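Local coordinates for proline iminopeptidase-related protein (Thermus thermophilus, PDB 2YYS) that is of undetermined function but belongs to the S33 peptidase family of alpha/beta hydrolases and may act as a peptidase, at residues 128-133 and 209-214; 221-226 and 243-248. One frame throughout, in Å; residues are numbered along the deposited sequence.

Contact 1 of 2, residues 128-133 and 209-214; sequences WVNFPW and DYTPYL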
# COMPACT_ATOMS: atom_id res chain seq x y z
N TRP A 128 -2.18 6.43 -0.26
CA TRP A 128 -2.49 7.30 0.87
C TRP A 128 -1.22 8.10 1.17
O TRP A 128 -0.18 7.51 1.48
CB TRP A 128 -2.86 6.52 2.14
CG TRP A 128 -4.13 5.71 2.09
CD1 TRP A 128 -4.95 5.53 1.02
CD2 TRP A 128 -4.72 4.98 3.18
NE1 TRP A 128 -6.01 4.73 1.37
CE2 TRP A 128 -5.89 4.38 2.68
CE3 TRP A 128 -4.37 4.77 4.51
CZ2 TRP A 128 -6.71 3.58 3.48
CZ3 TRP A 128 -5.19 3.99 5.30
CH2 TRP A 128 -6.35 3.40 4.78
N VAL A 129 -1.30 9.42 1.09
CA VAL A 129 -0.17 10.26 1.45
C VAL A 129 -0.52 11.39 2.42
O VAL A 129 0.36 11.90 3.09
CB VAL A 129 0.48 10.88 0.20
CG1 VAL A 129 0.98 9.80 -0.75
CG2 VAL A 129 -0.47 11.82 -0.51
N ASN A 130 -1.78 11.80 2.45
CA ASN A 130 -2.23 12.93 3.25
C ASN A 130 -3.25 12.43 4.26
O ASN A 130 -4.42 12.27 3.94
CB ASN A 130 -2.83 14.02 2.35
CG ASN A 130 -3.14 15.30 3.13
OD1 ASN A 130 -3.29 15.27 4.34
ND2 ASN A 130 -3.22 16.44 2.43
N PHE A 131 -2.78 12.18 5.48
CA PHE A 131 -3.65 11.66 6.52
C PHE A 131 -4.62 12.68 7.10
O PHE A 131 -5.76 12.32 7.38
CB PHE A 131 -2.83 10.96 7.62
CG PHE A 131 -2.41 9.58 7.24
CD1 PHE A 131 -3.19 8.48 7.60
CD2 PHE A 131 -1.28 9.36 6.47
CE1 PHE A 131 -2.83 7.19 7.22
CE2 PHE A 131 -0.91 8.07 6.09
CZ PHE A 131 -1.70 6.99 6.47
N PRO A 132 -4.23 13.94 7.29
CA PRO A 132 -5.22 14.97 7.61
C PRO A 132 -6.38 15.01 6.62
O PRO A 132 -7.50 15.18 7.05
CB PRO A 132 -4.42 16.28 7.58
CG PRO A 132 -3.05 15.84 8.03
CD PRO A 132 -2.86 14.48 7.34
N TRP A 133 -6.10 14.85 5.34
CA TRP A 133 -7.16 14.79 4.32
C TRP A 133 -8.08 13.58 4.55
O TRP A 133 -9.30 13.71 4.52
CB TRP A 133 -6.55 14.73 2.91
CG TRP A 133 -7.57 14.62 1.82
CD1 TRP A 133 -8.31 15.63 1.27
CD2 TRP A 133 -8.00 13.41 1.17
NE1 TRP A 133 -9.16 15.13 0.31
CE2 TRP A 133 -8.99 13.77 0.23
CE3 TRP A 133 -7.63 12.06 1.27
CZ2 TRP A 133 -9.62 12.84 -0.60
CZ3 TRP A 133 -8.26 11.12 0.46
CH2 TRP A 133 -9.25 11.52 -0.47
N ASP A 209 1.23 14.57 6.64
CA ASP A 209 0.95 14.93 5.26
C ASP A 209 2.24 14.87 4.46
O ASP A 209 3.05 15.79 4.49
CB ASP A 209 0.35 16.33 5.19
CG ASP A 209 0.04 16.75 3.77
OD1 ASP A 209 -0.02 15.87 2.88
OD2 ASP A 209 -0.17 17.94 3.45
N TYR A 210 2.42 13.77 3.73
CA TYR A 210 3.59 13.55 2.89
C TYR A 210 3.61 14.40 1.61
O TYR A 210 4.62 14.44 0.89
CB TYR A 210 3.68 12.05 2.54
CG TYR A 210 5.00 11.63 1.94
CD1 TYR A 210 6.14 11.57 2.73
CD2 TYR A 210 5.11 11.34 0.59
CE1 TYR A 210 7.37 11.20 2.19
CE2 TYR A 210 6.33 10.98 0.04
CZ TYR A 210 7.46 10.91 0.84
OH TYR A 210 8.68 10.55 0.31
N THR A 211 2.50 15.07 1.31
CA THR A 211 2.36 15.85 0.07
C THR A 211 3.57 16.72 -0.32
O THR A 211 3.98 16.69 -1.48
CB THR A 211 1.12 16.75 0.12
OG1 THR A 211 -0.05 15.96 0.38
CG2 THR A 211 0.85 17.38 -1.24
N PRO A 212 4.12 17.52 0.59
CA PRO A 212 5.21 18.45 0.21
C PRO A 212 6.48 17.75 -0.27
O PRO A 212 7.29 18.37 -0.94
CB PRO A 212 5.49 19.24 1.51
CG PRO A 212 4.34 18.99 2.41
CD PRO A 212 3.80 17.63 2.03
N TYR A 213 6.64 16.48 0.06
CA TYR A 213 7.83 15.72 -0.31
C TYR A 213 7.69 15.10 -1.70
O TYR A 213 8.66 14.57 -2.24
CB TYR A 213 8.15 14.68 0.78
CG TYR A 213 8.19 15.34 2.16
CD1 TYR A 213 9.16 16.29 2.48
CD2 TYR A 213 7.22 15.05 3.13
CE1 TYR A 213 9.19 16.92 3.74
CE2 TYR A 213 7.24 15.68 4.39
CZ TYR A 213 8.23 16.62 4.68
OH TYR A 213 8.26 17.25 5.92
N LEU A 214 6.51 15.20 -2.29
CA LEU A 214 6.27 14.75 -3.66
C LEU A 214 6.83 15.74 -4.70
O LEU A 214 6.37 16.87 -4.80
CB LEU A 214 4.78 14.58 -3.92
CG LEU A 214 3.99 13.69 -2.97
CD1 LEU A 214 2.50 13.84 -3.28
CD2 LEU A 214 4.45 12.24 -3.08
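The flat ends of Asn130 and Asp209 lie one over the other: amide and carboxylate planes are 18° apart, and OD1 of Asp209 sits 3.2 Å from CG of Asn130. The groups stack and do not bond, ND2 of Asn130 lying near that oxygen but at a poor angle. Each end is also bonded within its own segment. Asn130 has CG anti to its backbone N (chi1 -172°), which carries OD1 back to the N-H of Trp133; the 3.0 Å bond from Trp133 N to Asn130 OD1 comes from above the carbonyl plane and makes Asn130 the N-cap of helix 131-141. Across from it, Asp209 OD1 takes two donors: the hydroxyl OG1 of Thr211, on the syn lone pair, and Thr211 N, 3.1 Å from OD1 and above the carboxylate plane, which closes an Asx turn into the short 3-10 segment 211-213. A single backbone bridge, Asn130 with Asp209, joins the start of helix 131-141 to the loop running into strand 221-226, the two ends of a largely helical insertion in the alpha/beta hydrolase fold. It is flanked by Tyr210 N to Val129 O, 2.9 Å, and by a backbone bond between Phe131 and Leu208. CB of Val129 meets CB of Tyr210 at 4.1 Å, while the phenol turns off to helix 105-115, where its OH bonds Glu111. Ring atom CD of Pro132 comes to 4.2 Å from Asp209 N. The hydroxyl of Tyr235 ties both sides together, bonding Asn130 ND2 and Thr211 OG1.

Contact 2 of 2, residues 221-226 and 243-248; sequences LYVLVG and LRAPIR
Tyr222 lays one face of its ring against Pro246, whose CB stands 3.9 Å from the ring centroid and 19° off the normal, a CH-pi contact. The side chain leaves the strand at an unusual chi1 of -117°, which swings the ring from CB over Pro246 of the adjoining segment. CD1 of Tyr222 is 4.1 Å from Pro246 CG; CE1 comes closer, 3.6 Å from the same CG; Pro246 CB lies over the ring near CZ, and CE2 stands over one face of the Arg248 guanidinium, toward its rim. On the tyrosine ring's own rim, CD1 of Leu224 lies in plane at the edge. At the tip, OH is 3.4 Å from Arg248 NH2, too poorly angled to bond, with ring and guanidinium planes 72° apart. The guanidinium is held elsewhere: NH1 reaches back to Ile247 O, and NE forms a salt bridge with Glu271. With an alanine here in place of Tyr222, Pro246 is likely to lose its aromatic cover and the Arg248 guanidinium the ring beside it. Beneath these side chains the backbones pair in parallel: Val223 N bonds Pro246 O at 2.9 Å, Val223 O receives Arg248 N, and Val225 N reaches Arg248 O at 3.0 Å. On the opposite face of the sheet, Val223 CG1 packs on Ile247 CG1 at 3.9 Å, and Ile247 CD1 also reaches Val225. Where the chain leaves helix 236-243 through a Schellman motif, Leu221 CD2 meets Leu243 CD1 at 3.7 Å. The pairing closes a beta-alpha-beta unit: helix 236-243 covers the Ile247 face, helix 262-274 the face of Tyr222 and Leu224, and strand 221-226 lies between strand 119-125 and the outermost strand, 247-250.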
# COMPACT_ATOMS: atom_id res chain seq x y z
N LEU A 221 6.89 5.73 -12.78
CA LEU A 221 5.97 5.74 -11.66
C LEU A 221 4.56 5.83 -12.24
O LEU A 221 4.31 6.63 -13.15
CB LEU A 221 6.29 6.96 -10.78
CG LEU A 221 6.07 6.97 -9.27
CD1 LEU A 221 6.65 5.79 -8.60
CD2 LEU A 221 6.70 8.23 -8.69
N TYR A 222 3.64 5.03 -11.72
CA TYR A 222 2.26 5.01 -12.19
C TYR A 222 1.32 5.03 -10.99
O TYR A 222 1.61 4.40 -9.97
CB TYR A 222 1.98 3.73 -12.99
CG TYR A 222 1.63 3.93 -14.45
CD1 TYR A 222 2.61 4.33 -15.36
CD2 TYR A 222 0.33 3.69 -14.93
CE1 TYR A 222 2.31 4.51 -16.71
CE2 TYR A 222 0.01 3.86 -16.29
CZ TYR A 222 1.01 4.27 -17.18
OH TYR A 222 0.75 4.46 -18.53
N VAL A 223 0.21 5.72 -11.13
CA VAL A 223 -0.82 5.75 -10.12
C VAL A 223 -2.09 5.13 -10.71
O VAL A 223 -2.55 5.54 -11.77
CB VAL A 223 -1.12 7.19 -9.64
CG1 VAL A 223 -2.27 7.19 -8.65
CG2 VAL A 223 0.13 7.82 -9.02
N LEU A 224 -2.61 4.13 -10.01
CA LEU A 224 -3.88 3.48 -10.33
C LEU A 224 -4.78 3.62 -9.13
O LEU A 224 -4.37 3.29 -8.01
CB LEU A 224 -3.69 1.99 -10.59
CG LEU A 224 -3.36 1.48 -11.99
CD1 LEU A 224 -2.07 2.06 -12.48
CD2 LEU A 224 -3.28 -0.04 -11.97
N VAL A 225 -6.00 4.07 -9.34
CA VAL A 225 -6.91 4.33 -8.23
C VAL A 225 -8.37 4.17 -8.67
O VAL A 225 -8.71 4.38 -9.83
CB VAL A 225 -6.64 5.74 -7.65
CG1 VAL A 225 -7.00 6.82 -8.66
CG2 VAL A 225 -7.38 5.95 -6.33
N GLY A 226 -9.23 3.83 -7.73
CA GLY A 226 -10.65 3.68 -8.02
C GLY A 226 -11.32 5.03 -7.88
O GLY A 226 -11.07 5.75 -6.93
N LEU A 243 4.17 14.22 -8.77
CA LEU A 243 5.17 13.23 -9.18
C LEU A 243 5.38 13.22 -10.69
O LEU A 243 6.36 12.66 -11.17
CB LEU A 243 4.74 11.83 -8.72
CG LEU A 243 4.68 11.57 -7.22
CD1 LEU A 243 4.04 10.21 -6.96
CD2 LEU A 243 6.08 11.62 -6.62
N ARG A 244 4.46 13.86 -11.41
CA ARG A 244 4.38 13.82 -12.86
C ARG A 244 4.29 12.38 -13.34
O ARG A 244 4.98 11.97 -14.23
CB ARG A 244 5.54 14.58 -13.52
CG ARG A 244 5.44 16.08 -13.28
CD ARG A 244 6.53 16.93 -13.92
NE ARG A 244 6.39 18.30 -13.45
CZ ARG A 244 7.17 19.31 -13.79
NH1 ARG A 244 6.91 20.52 -13.30
NH2 ARG A 244 8.21 19.14 -14.60
N ALA A 245 3.41 11.63 -12.69
CA ALA A 245 3.15 10.24 -13.02
C ALA A 245 1.80 10.11 -13.73
O ALA A 245 0.84 10.74 -13.33
CB ALA A 245 3.12 9.43 -11.75
N PRO A 246 1.71 9.28 -14.75
CA PRO A 246 0.40 8.95 -15.30
C PRO A 246 -0.52 8.39 -14.20
O PRO A 246 -0.09 7.68 -13.28
CB PRO A 246 0.71 7.90 -16.37
CG PRO A 246 2.15 8.15 -16.73
CD PRO A 246 2.81 8.61 -15.48
N ILE A 247 -1.79 8.75 -14.30
CA ILE A 247 -2.82 8.25 -13.40
C ILE A 247 -3.92 7.62 -14.23
O ILE A 247 -4.28 8.14 -15.28
CB ILE A 247 -3.37 9.38 -12.49
CG1 ILE A 247 -4.37 8.79 -11.50
CG2 ILE A 247 -3.99 10.56 -13.32
CD1 ILE A 247 -4.74 9.71 -10.37
N ARG A 248 -4.42 6.48 -13.75
CA ARG A 248 -5.60 5.83 -14.31
C ARG A 248 -6.61 5.69 -13.20
O ARG A 248 -6.32 5.11 -12.15
CB ARG A 248 -5.25 4.45 -14.86
CG ARG A 248 -4.21 4.45 -15.99
CD ARG A 248 -4.68 5.12 -17.27
NE ARG A 248 -3.60 5.23 -18.26
CZ ARG A 248 -2.88 6.33 -18.52
NH1 ARG A 248 -3.07 7.47 -17.86
NH2 ARG A 248 -1.94 6.28 -19.46

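Both segments of contact 1 precede those of contact 2 in the sequence, and the contact centres are about 15 Å apart. Both belong to the C-terminal part of the alpha/beta hydrolase fold; only contact 2 is within the sheet. Segment 128-133 follows strand 119-125, and after a largely helical excursion the chain returns at 209-214, shortly before strand 221-226 takes its place beside strand 119-125. Contact 1 therefore pins the two ends of that excursion together, and contact 2 adds the last strand of the sheet. Helix 236-243 packs against both, and Leu214 CD2 touches Leu243 CD2 at 4.0 Å, so the returning loop packs on the end of the helix that leads into contact 2.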